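Local atomic coordinates of phosphate-binding protein PstS 2 (Streptococcus pneumoniae, PDB entry 4H1X), a protein that probably captures phosphate outside the cell membrane as the solute-binding component of the PstSACB ABC import complex. Residues 86-91 with 97-102; 25-28 with 32-35; 168-173 with 186-191; 13-16 with 22-25. One frame throughout, in Å; residues are numbered along the deposited sequence. Where two conformers were deposited one is given.

Interaction 1 (86-91 with 97-102); sequences DGVKAS and DGEYPL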
loop_
_atom_site.group_PDB
_atom_site.type_symbol
_atom_site.label_atom_id
_atom_site.label_comp_id
_atom_site.label_asym_id
_atom_site.label_seq_id
_atom_site.Cartn_x
_atom_site.Cartn_y
_atom_site.Cartn_z
ATOM N N ASP A 86 14.542 -7.114 10.649
ATOM C CA ASP A 86 15.544 -6.364 11.434
ATOM C C ASP A 86 15.162 -6.404 12.923
ATOM O O ASP A 86 15.266 -5.393 13.627
ATOM C CB ASP A 86 15.678 -4.903 10.956
ATOM C CG ASP A 86 16.175 -4.665 9.542
ATOM O OD1 ASP A 86 17.066 -5.427 9.081
ATOM O OD2 ASP A 86 15.758 -3.648 8.938
ATOM N N GLY A 87 14.671 -7.561 13.366
ATOM C CA GLY A 87 14.219 -7.794 14.734
ATOM C C GLY A 87 12.951 -7.065 15.152
ATOM O O GLY A 87 12.589 -7.130 16.338
ATOM N N VAL A 88 12.238 -6.401 14.185
ATOM C CA VAL A 88 10.987 -5.636 14.423
ATOM C C VAL A 88 9.753 -6.431 13.960
ATOM O O VAL A 88 9.650 -6.809 12.787
ATOM C CB VAL A 88 11.008 -4.237 13.732
ATOM C CG1 VAL A 88 9.721 -3.450 13.995
ATOM C CG2 VAL A 88 12.237 -3.417 14.143
ATOM N N LYS A 89 8.788 -6.613 14.875
ATOM C CA LYS A 89 7.530 -7.296 14.613
ATOM C C LYS A 89 6.571 -6.333 13.970
ATOM O O LYS A 89 6.339 -5.245 14.520
ATOM C CB LYS A 89 6.937 -7.831 15.927
ATOM C CG LYS A 89 5.555 -8.448 15.783
ATOM C CD LYS A 89 4.978 -8.824 17.151
ATOM C CE LYS A 89 3.592 -9.397 17.027
ATOM N NZ LYS A 89 3.200 -10.155 18.250
ATOM N N ALA A 90 5.979 -6.739 12.833
ATOM C CA ALA A 90 4.997 -5.926 12.131
ATOM C C ALA A 90 3.723 -5.749 12.982
ATOM O O ALA A 90 3.141 -6.735 13.451
ATOM C CB ALA A 90 4.651 -6.573 10.797
ATOM N N SER A 91 3.315 -4.490 13.191
ATOM C CA SER A 91 2.091 -4.136 13.928
ATOM C C SER A 91 1.754 -2.693 13.702
ATOM O O SER A 91 2.608 -1.922 13.257
ATOM C CB SER A 91 2.241 -4.402 15.429
ATOM O OG SER A 91 3.050 -3.434 16.080
ATOM N N ASP A 97 5.279 4.211 14.382
ATOM C CA ASP A 97 6.503 4.848 14.865
ATOM C C ASP A 97 7.705 4.704 13.884
ATOM O O ASP A 97 8.801 5.144 14.219
ATOM C CB ASP A 97 6.868 4.359 16.283
ATOM C CG ASP A 97 7.317 2.918 16.422
ATOM O OD1 ASP A 97 7.598 2.280 15.387
ATOM O OD2 ASP A 97 7.375 2.425 17.566
ATOM N N GLY A 98 7.491 4.106 12.707
ATOM C CA GLY A 98 8.533 3.937 11.693
ATOM C C GLY A 98 9.607 2.891 11.957
ATOM O O GLY A 98 10.583 2.812 11.199
ATOM N N GLU A 99 9.460 2.078 13.029
ATOM C CA GLU A 99 10.428 1.009 13.314
ATOM C C GLU A 99 10.357 -0.092 12.258
ATOM O O GLU A 99 11.383 -0.691 11.919
ATOM C CB GLU A 99 10.153 0.375 14.673
ATOM C CG GLU A 99 10.665 1.115 15.892
ATOM C CD GLU A 99 10.450 0.248 17.117
ATOM O OE1 GLU A 99 9.357 0.345 17.723
ATOM O OE2 GLU A 99 11.311 -0.622 17.384
ATOM N N TYR A 100 9.139 -0.401 11.792
ATOM C CA TYR A 100 8.918 -1.455 10.798
ATOM C C TYR A 100 9.134 -0.867 9.389
ATOM O O TYR A 100 8.423 0.050 8.994
ATOM C CB TYR A 100 7.533 -2.087 10.984
ATOM C CG TYR A 100 7.354 -3.290 10.098
ATOM C CD1 TYR A 100 7.944 -4.510 10.419
ATOM C CD2 TYR A 100 6.624 -3.204 8.914
ATOM C CE1 TYR A 100 7.799 -5.623 9.593
ATOM C CE2 TYR A 100 6.449 -4.315 8.094
ATOM C CZ TYR A 100 7.046 -5.521 8.430
ATOM O OH TYR A 100 6.862 -6.616 7.616
ATOM N N PRO A 101 10.150 -1.348 8.641
ATOM C CA PRO A 101 10.522 -0.690 7.374
ATOM C C PRO A 101 9.709 -1.018 6.113
ATOM O O PRO A 101 9.732 -0.200 5.183
ATOM C CB PRO A 101 11.978 -1.122 7.185
ATOM C CG PRO A 101 12.047 -2.457 7.810
ATOM C CD PRO A 101 11.098 -2.435 8.980
ATOM N N LEU A 102 9.019 -2.171 6.058
ATOM C CA LEU A 102 8.229 -2.537 4.874
ATOM C C LEU A 102 6.866 -1.900 4.962
ATOM O O LEU A 102 5.898 -2.505 5.440
ATOM C CB LEU A 102 8.095 -4.048 4.699
ATOM C CG LEU A 102 9.376 -4.855 4.667
ATOM C CD1 LEU A 102 9.053 -6.313 4.790
ATOM C CD2 LEU A 102 10.160 -4.593 3.396
#
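The two loops that flank the short helix 92-96 come together through A90 and Y100, with V88 closing over the backbone of E99 beside them. A90 CB sits over one face of the tyrosine ring, displaced toward its rim, and lies 3.7 Å from the centroid of the Y100 ring, a CH-pi contact 21° off the ring normal. Its nearest ring atoms are CE1 and CZ, so the methyl overlies the phenolic end. The edge of the same ring has a polar neighbour: V88 O lies near its plane, 3.7 Å from Y100 CD1. Y100 reaches this place with CG anti to its own backbone N (chi1 -172°), and the hydroxyl of the buried Y100 hydrogen-bonds to I232 O of strand 223-236. This connection runs from strand 81-85 through helix 92-96 to strand 103-110; S91 stands at the N-cap, and D97 forms an Asx turn after the helix, E99 N donating to D97 OD1 over 3.0 Å. V88 spreads its two methyls across the E99-Y100 peptide of the facing loop: V88 CG2 is 3.6 Å from E99 O, and V88 CG1 is 4.0 Å from Y100 CB. At the exposed end of the contact D86 OD2 comes within 4.1 Å of P101 CG, while D86 OD1 bonds to M247 N, at the start of helix 247-254.

Interaction 2 (25-28 with 32-35); sequences AFTE and ILKK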
loop_
_atom_site.group_PDB
_atom_site.type_symbol
_atom_site.label_atom_id
_atom_site.label_comp_id
_atom_site.label_asym_id
_atom_site.label_seq_id
_atom_site.Cartn_x
_atom_site.Cartn_y
_atom_site.Cartn_z
ATOM N N ALA A 25 5.626 -2.151 -4.763
ATOM C CA ALA A 25 6.063 -1.579 -3.486
ATOM C C ALA A 25 7.142 -2.444 -2.837
ATOM O O ALA A 25 8.205 -1.931 -2.462
ATOM C CB ALA A 25 4.881 -1.447 -2.557
ATOM N N PHE A 26 6.873 -3.754 -2.707
ATOM C CA PHE A 26 7.809 -4.696 -2.099
ATOM C C PHE A 26 9.174 -4.655 -2.783
ATOM O O PHE A 26 10.185 -4.501 -2.109
ATOM C CB PHE A 26 7.250 -6.135 -2.129
ATOM C CG PHE A 26 8.200 -7.126 -1.493
ATOM C CD1 PHE A 26 8.267 -7.262 -0.108
ATOM C CD2 PHE A 26 9.042 -7.914 -2.278
ATOM C CE1 PHE A 26 9.148 -8.185 0.485
ATOM C CE2 PHE A 26 9.937 -8.819 -1.686
ATOM C CZ PHE A 26 9.998 -8.934 -0.308
ATOM N N THR A 27 9.205 -4.801 -4.109
ATOM C CA THR A 27 10.463 -4.825 -4.848
ATOM C C THR A 27 11.183 -3.465 -4.776
ATOM O O THR A 27 12.406 -3.451 -4.701
ATOM C CB THR A 27 10.257 -5.292 -6.292
ATOM O OG1 THR A 27 9.379 -4.390 -6.953
ATOM C CG2 THR A 27 9.725 -6.748 -6.376
ATOM N N GLU A 28 10.436 -2.344 -4.758
ATOM C CA GLU A 28 11.063 -1.016 -4.616
ATOM C C GLU A 28 11.707 -0.866 -3.211
ATOM O O GLU A 28 12.883 -0.509 -3.103
ATOM C CB GLU A 28 10.042 0.109 -4.866
ATOM C CG GLU A 28 10.593 1.523 -4.700
ATOM C CD GLU A 28 11.807 1.878 -5.541
ATOM O OE1 GLU A 28 11.798 1.591 -6.762
ATOM O OE2 GLU A 28 12.763 2.459 -4.977
ATOM N N ILE A 32 15.035 -4.670 -4.803
ATOM C CA ILE A 32 15.036 -5.730 -5.814
ATOM C C ILE A 32 14.736 -5.094 -7.174
ATOM O O ILE A 32 15.181 -5.607 -8.195
ATOM C CB ILE A 32 14.019 -6.843 -5.416
ATOM C CG1 ILE A 32 14.595 -7.720 -4.286
ATOM C CG2 ILE A 32 13.577 -7.715 -6.602
ATOM C CD1 ILE A 32 13.547 -8.424 -3.487
ATOM N N LEU A 33 13.994 -3.974 -7.173
ATOM C CA LEU A 33 13.646 -3.200 -8.361
ATOM C C LEU A 33 14.664 -2.076 -8.433
ATOM O O LEU A 33 14.613 -1.152 -7.615
ATOM C CB LEU A 33 12.195 -2.673 -8.268
ATOM C CG LEU A 33 11.659 -1.821 -9.437
ATOM C CD1 LEU A 33 11.513 -2.642 -10.713
ATOM C CD2 LEU A 33 10.323 -1.209 -9.087
ATOM N N LYS A 34 15.635 -2.206 -9.352
ATOM C CA LYS A 34 16.727 -1.244 -9.542
ATOM C C LYS A 34 16.575 -0.485 -10.853
ATOM O O LYS A 34 16.158 -1.063 -11.854
ATOM C CB LYS A 34 18.094 -1.954 -9.518
ATOM C CG LYS A 34 18.389 -2.697 -8.219
ATOM C CD LYS A 34 19.815 -2.460 -7.728
ATOM C CE LYS A 34 20.018 -2.825 -6.269
ATOM N NZ LYS A 34 19.236 -1.951 -5.343
ATOM N N LYS A 35 16.942 0.803 -10.856
ATOM C CA LYS A 35 16.882 1.619 -12.064
ATOM C C LYS A 35 18.292 1.943 -12.553
ATOM O O LYS A 35 19.030 2.671 -11.879
ATOM C CB LYS A 35 16.074 2.908 -11.831
#
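T27, near the end of helix 21-30, faces both I32 and L33 where the chain turns into strand 33-35. Traced outward, T27 CB first lies against the leucine, 3.8 Å from L33 CB. The branches then part. T27 OG1 stands between the backbone N and the carbonyl carbon (chi1 61°), which lets it bond back to R23 O of its own helix while it lies 3.6 Å from L33 CB. CG2 takes the other direction, meeting the isoleucine branch with T27 CG2 4.0 Å from I32 CG2, the two side chains crossing at about a right angle. The backbone adds the polar part: T27 O accepts from L33 N at 3.0 Å (158° at the hydrogen), the donor standing well above the carbonyl plane, and receives a weak second bond from I32 N. E28 bends at chi2 and brings E28 OE1 to 3.9 Å from L33 CD2; the same oxygen makes a long, weak ion pair with K40. F26 CE2 touches I32 CD1 at 4.1 Å. On the F26 side the ring stacks on Y70 and meets F254 of helix 247-254 edge-to-face, and I32 also reaches F254; on the L33 side lies K40 of strand 40-42, the antiparallel partner of strand 33-35.

Interaction 3 (168-173 with 186-191); sequences SLMEKL and IDITSN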
loop_
_atom_site.group_PDB
_atom_site.type_symbol
_atom_site.label_atom_id
_atom_site.label_comp_id
_atom_site.label_asym_id
_atom_site.label_seq_id
_atom_site.Cartn_x
_atom_site.Cartn_y
_atom_site.Cartn_z
ATOM N N SER A 168 -8.922 0.882 -4.172
ATOM C CA SER A 168 -9.909 0.144 -3.380
ATOM C C SER A 168 -10.322 0.942 -2.151
ATOM O O SER A 168 -11.519 1.095 -1.919
ATOM C CB SER A 168 -9.397 -1.236 -2.976
ATOM O OG SER A 168 -10.458 -1.923 -2.335
ATOM N N LEU A 169 -9.336 1.490 -1.416
ATOM C CA LEU A 169 -9.601 2.286 -0.225
ATOM C C LEU A 169 -10.373 3.568 -0.582
ATOM O O LEU A 169 -11.313 3.937 0.139
ATOM C CB LEU A 169 -8.306 2.629 0.514
ATOM C CG LEU A 169 -8.506 3.520 1.767
ATOM C CD1 LEU A 169 -9.449 2.852 2.804
ATOM C CD2 LEU A 169 -7.178 3.883 2.394
HETATM N N MSE A 170 -9.992 4.233 -1.690
HETATM C CA MSE A 170 -10.679 5.439 -2.153
HETATM C C MSE A 170 -12.148 5.121 -2.438
HETATM O O MSE A 170 -13.015 5.914 -2.072
HETATM C CB MSE A 170 -9.978 5.999 -3.399
HETATM C CG MSE A 170 -10.501 7.339 -3.817
HETATM SE SE MSE A 170 -10.493 8.631 -2.294
HETATM C CE MSE A 170 -8.760 8.699 -1.851
ATOM N N GLU A 171 -12.427 3.940 -3.048
ATOM C CA GLU A 171 -13.789 3.481 -3.336
ATOM C C GLU A 171 -14.593 3.397 -2.017
ATOM O O GLU A 171 -15.723 3.879 -1.957
ATOM C CB GLU A 171 -13.756 2.130 -4.080
ATOM C CG GLU A 171 -13.392 2.257 -5.557
ATOM C CD GLU A 171 -12.693 1.095 -6.253
ATOM O OE1 GLU A 171 -12.851 -0.071 -5.819
ATOM O OE2 GLU A 171 -12.018 1.357 -7.276
ATOM N N LYS A 172 -13.990 2.820 -0.948
ATOM C CA LYS A 172 -14.675 2.697 0.363
ATOM C C LYS A 172 -14.995 4.107 0.927
ATOM O O LYS A 172 -16.082 4.351 1.471
ATOM C CB LYS A 172 -13.818 1.889 1.376
ATOM C CG LYS A 172 -13.470 0.434 0.968
ATOM C CD LYS A 172 -14.707 -0.444 0.862
ATOM C CE LYS A 172 -14.323 -1.899 0.667
ATOM N NZ LYS A 172 -15.520 -2.716 0.355
ATOM N N LEU A 173 -14.050 5.025 0.773
ATOM C CA LEU A 173 -14.224 6.404 1.272
ATOM C C LEU A 173 -15.300 7.122 0.468
ATOM O O LEU A 173 -16.163 7.761 1.084
ATOM C CB LEU A 173 -12.909 7.170 1.259
ATOM C CG LEU A 173 -11.891 6.721 2.338
ATOM C CD1 LEU A 173 -10.481 7.195 2.002
ATOM C CD2 LEU A 173 -12.294 7.226 3.773
ATOM N N ILE A 186 -18.644 10.534 -7.606
ATOM C CA ILE A 186 -17.182 10.468 -7.479
ATOM C C ILE A 186 -16.679 9.431 -8.480
ATOM O O ILE A 186 -17.042 8.268 -8.363
ATOM C CB ILE A 186 -16.699 10.172 -6.018
ATOM C CG1 ILE A 186 -17.143 11.295 -5.011
ATOM C CG2 ILE A 186 -15.166 10.005 -6.009
ATOM C CD1 ILE A 186 -16.908 10.983 -3.485
ATOM N N ASP A 187 -15.868 9.856 -9.456
ATOM C CA ASP A 187 -15.224 8.987 -10.437
ATOM C C ASP A 187 -13.805 8.702 -9.951
ATOM O O ASP A 187 -13.071 9.639 -9.586
ATOM C CB ASP A 187 -15.148 9.656 -11.818
ATOM C CG ASP A 187 -16.429 9.813 -12.625
ATOM O OD1 ASP A 187 -17.505 9.446 -12.114
ATOM O OD2 ASP A 187 -16.348 10.299 -13.767
ATOM N N ILE A 188 -13.420 7.437 -9.922
ATOM C CA ILE A 188 -12.081 7.105 -9.475
ATOM C C ILE A 188 -11.367 6.444 -10.640
ATOM O O ILE A 188 -11.796 5.374 -11.085
ATOM C CB ILE A 188 -12.125 6.203 -8.219
ATOM C CG1 ILE A 188 -12.847 6.927 -7.048
ATOM C CG2 ILE A 188 -10.699 5.752 -7.853
ATOM C CD1 ILE A 188 -13.346 6.056 -5.919
ATOM N N THR A 189 -10.272 7.051 -11.099
ATOM C CA THR A 189 -9.510 6.516 -12.212
ATOM C C THR A 189 -8.218 5.926 -11.707
ATOM O O THR A 189 -7.417 6.637 -11.083
ATOM C CB THR A 189 -9.256 7.607 -13.256
ATOM O OG1 THR A 189 -10.508 8.086 -13.742
ATOM C CG2 THR A 189 -8.399 7.108 -14.420
ATOM N N SER A 190 -8.016 4.632 -11.975
ATOM C CA SER A 190 -6.797 3.930 -11.613
ATOM C C SER A 190 -5.853 3.926 -12.801
ATOM O O SER A 190 -6.228 3.459 -13.878
ATOM C CB SER A 190 -7.105 2.486 -11.221
ATOM O OG SER A 190 -7.995 2.432 -10.127
ATOM N N ASN A 191 -4.648 4.453 -12.620
ATOM C CA ASN A 191 -3.633 4.407 -13.675
ATOM C C ASN A 191 -2.251 4.237 -13.011
ATOM O O ASN A 191 -1.657 3.159 -13.104
ATOM C CB ASN A 191 -3.734 5.594 -14.650
ATOM C CG ASN A 191 -4.047 6.950 -14.051
ATOM O OD1 ASN A 191 -3.733 7.241 -12.891
ATOM N ND2 ASN A 191 -4.638 7.817 -14.851
#
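I188 of strand 183-190 carries the contact with M170 and E171 of helix 164-180, its neighbours on the strand playing parts set by their alternation. I186 comes first: its CB points toward the helix, but its side chain rests farther along, on A174 and Y177. D187 turns its backbone to the adjacent strand 155-162, bonding with L158 and V160. Then I188 projects at the helix, CG1 lying beside its own backbone N (chi1 -61°) and the chain running on extended, so that the terminal methyl does most of the touching. I188 CD1 lies 3.7 Å from E171 CA and equally close to E171 N, against the helix backbone itself. The selenomethionine M170 brings CG to 3.8 Å from I188 CD1 before bending at chi2 and chi3 and leading away, and E171 CG lies 3.8 Å from I188 CD1. T189 pairs its backbone with V160 and G162, and S190 again faces the helix, its OG hydrogen-bonded to S167 OG. This is the helix-to-second-strand half of a beta-alpha-beta crossover. No hydrogen bond links these two segments: the contact rests on van der Waals packing and on the burial of the apolar I188 side chain, with no directional bond to fix its angle.

Interaction 4 (13-16 with 22-25); sequences VISR and TRGA. With CIT (citric acid), chain C.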
loop_
_atom_site.group_PDB
_atom_site.type_symbol
_atom_site.label_atom_id
_atom_site.label_comp_id
_atom_site.label_asym_id
_atom_site.label_seq_id
_atom_site.Cartn_x
_atom_site.Cartn_y
_atom_site.Cartn_z
ATOM N N VAL A 13 9.868 -19.315 -3.302
ATOM C CA VAL A 13 9.517 -17.899 -3.305
ATOM C C VAL A 13 8.164 -17.717 -4.011
ATOM O O VAL A 13 7.991 -18.140 -5.158
ATOM C CB VAL A 13 10.641 -17.054 -3.977
ATOM C CG1 VAL A 13 10.257 -15.583 -4.063
ATOM C CG2 VAL A 13 11.987 -17.231 -3.229
ATOM N N ILE A 14 7.214 -17.110 -3.323
ATOM C CA ILE A 14 5.900 -16.795 -3.893
ATOM C C ILE A 14 5.908 -15.324 -4.261
ATOM O O ILE A 14 6.029 -14.486 -3.370
ATOM C CB ILE A 14 4.703 -17.123 -2.930
ATOM C CG1 ILE A 14 4.757 -18.560 -2.309
ATOM C CG2 ILE A 14 3.338 -16.824 -3.602
ATOM C CD1 ILE A 14 4.879 -19.709 -3.246
ATOM N N SER A 15 5.785 -15.009 -5.554
ATOM C CA SER A 15 5.732 -13.616 -6.008
ATOM C C SER A 15 4.303 -13.245 -6.398
ATOM O O SER A 15 3.525 -14.115 -6.808
ATOM C CB SER A 15 6.657 -13.420 -7.208
ATOM O OG SER A 15 6.432 -12.165 -7.828
ATOM N N ARG A 16 3.955 -11.948 -6.308
ATOM C CA ARG A 16 2.676 -11.508 -6.833
ATOM C C ARG A 16 2.825 -11.367 -8.359
ATOM O O ARG A 16 3.948 -11.393 -8.868
ATOM C CB ARG A 16 2.207 -10.204 -6.149
ATOM C CG ARG A 16 1.510 -10.481 -4.811
ATOM C CD ARG A 16 0.148 -11.214 -4.955
ATOM N NE ARG A 16 -0.764 -10.481 -5.837
ATOM C CZ ARG A 16 -1.463 -9.416 -5.465
ATOM N NH1 ARG A 16 -1.430 -8.997 -4.206
ATOM N NH2 ARG A 16 -2.201 -8.763 -6.346
ATOM N N THR A 22 1.299 -4.214 -4.876
ATOM C CA THR A 22 2.015 -4.745 -3.713
ATOM C C THR A 22 3.393 -5.247 -4.144
ATOM O O THR A 22 4.374 -4.992 -3.438
ATOM C CB THR A 22 1.186 -5.822 -3.008
ATOM O OG1 THR A 22 -0.049 -5.235 -2.575
ATOM C CG2 THR A 22 1.909 -6.414 -1.815
ATOM N N ARG A 23 3.470 -5.895 -5.335
ATOM C CA ARG A 23 4.762 -6.344 -5.874
ATOM C C ARG A 23 5.670 -5.131 -6.141
ATOM O O ARG A 23 6.845 -5.163 -5.795
ATOM C CB ARG A 23 4.567 -7.146 -7.160
ATOM C CG ARG A 23 5.913 -7.532 -7.803
ATOM C CD ARG A 23 5.696 -8.538 -8.910
ATOM N NE ARG A 23 6.931 -8.807 -9.658
ATOM C CZ ARG A 23 7.083 -9.816 -10.512
ATOM N NH1 ARG A 23 6.085 -10.662 -10.738
ATOM N NH2 ARG A 23 8.238 -9.989 -11.144
ATOM N N GLY A 24 5.108 -4.096 -6.747
ATOM C CA GLY A 24 5.841 -2.872 -7.065
ATOM C C GLY A 24 6.437 -2.259 -5.815
ATOM O O GLY A 24 7.617 -1.920 -5.790
ATOM N N ALA A 25 5.626 -2.151 -4.763
ATOM C CA ALA A 25 6.063 -1.579 -3.486
ATOM C C ALA A 25 7.142 -2.444 -2.837
ATOM O O ALA A 25 8.205 -1.931 -2.462
ATOM C CB ALA A 25 4.881 -1.447 -2.557
HETATM C C1 CIT C . -3.291 -2.969 -6.934
HETATM O O1 CIT C . -2.328 -2.246 -7.017
HETATM O O2 CIT C . -3.980 -3.357 -7.972
HETATM C C2 CIT C . -3.816 -3.503 -5.623
HETATM C C3 CIT C . -2.818 -4.284 -4.752
HETATM O O7 CIT C . -1.781 -3.387 -4.341
HETATM C C4 CIT C . -3.558 -4.800 -3.509
HETATM C C5 CIT C . -3.255 -6.216 -3.063
HETATM O O3 CIT C . -2.397 -6.496 -2.252
HETATM O O4 CIT C . -4.011 -7.110 -3.641
HETATM C C6 CIT C . -2.184 -5.444 -5.527
HETATM O O5 CIT C . -1.053 -5.803 -5.338
HETATM O O6 CIT C . -3.010 -6.058 -6.346
#
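R16 O, where strand 12-16 meets helix 21-30, is gripped by two donors. S15 OG reaches R16 O at 2.8 Å, in the carbonyl plane and on a lone pair, and R23 NH1 reaches R16 O at 2.9 Å, also in that plane but with the oxygen tilted 23° from the guanidinium. R23 gets there as an almost fully extended chain, CG anti to its backbone N (chi1 175°), and S15 OG lies over one face of its guanidinium. R23 NH2 is meanwhile held by a salt bridge to D42, so the group is tied from two directions. Nearer the backbones, R16 CB and R23 CB pack at 4.0 Å. The R16 side chain folds at chi2 and chi3 toward a bound citrate, where R16 NH2 donates to CIT O6 at 2.8 Å and NH1 makes two weak bonds to O3 and O4. T22 N gives a straight bond to CIT O5, 2.9 Å at 165°, and T22 OG1 lies 2.7 Å from CIT O3. S20 and T164 add hydroxyls to the citrate. An arginine, a helix N-terminal amide and hydroxyls together make a pocket suited to an oxyanion; citrate, probably from the crystallisation liquor, perhaps marks the place where phosphate binds.

From the N terminus, interaction 4 closes first, bringing the start of helix 21-30 against the end of strand 12-16. Interaction 2 follows at once and fastens the far end of that helix to strand 33-35; their centres are about 10 Å apart. Interaction 1 comes much later, closing the loop around helix 92-96 between strands 81-85 and 103-110. Interaction 3 is last, binding helix 164-180 to strand 183-190, with its centre about 28 Å from that of interaction 1, across the chain's centre. Interactions 4 and 2 overlap at A25; the others follow in series, and none encloses another. Interactions 1, 2 and 4 lie in the N-terminal PBP superfamily region and interaction 3 in the C-terminal one, and the large mixed sheet connects interactions 3 and 4.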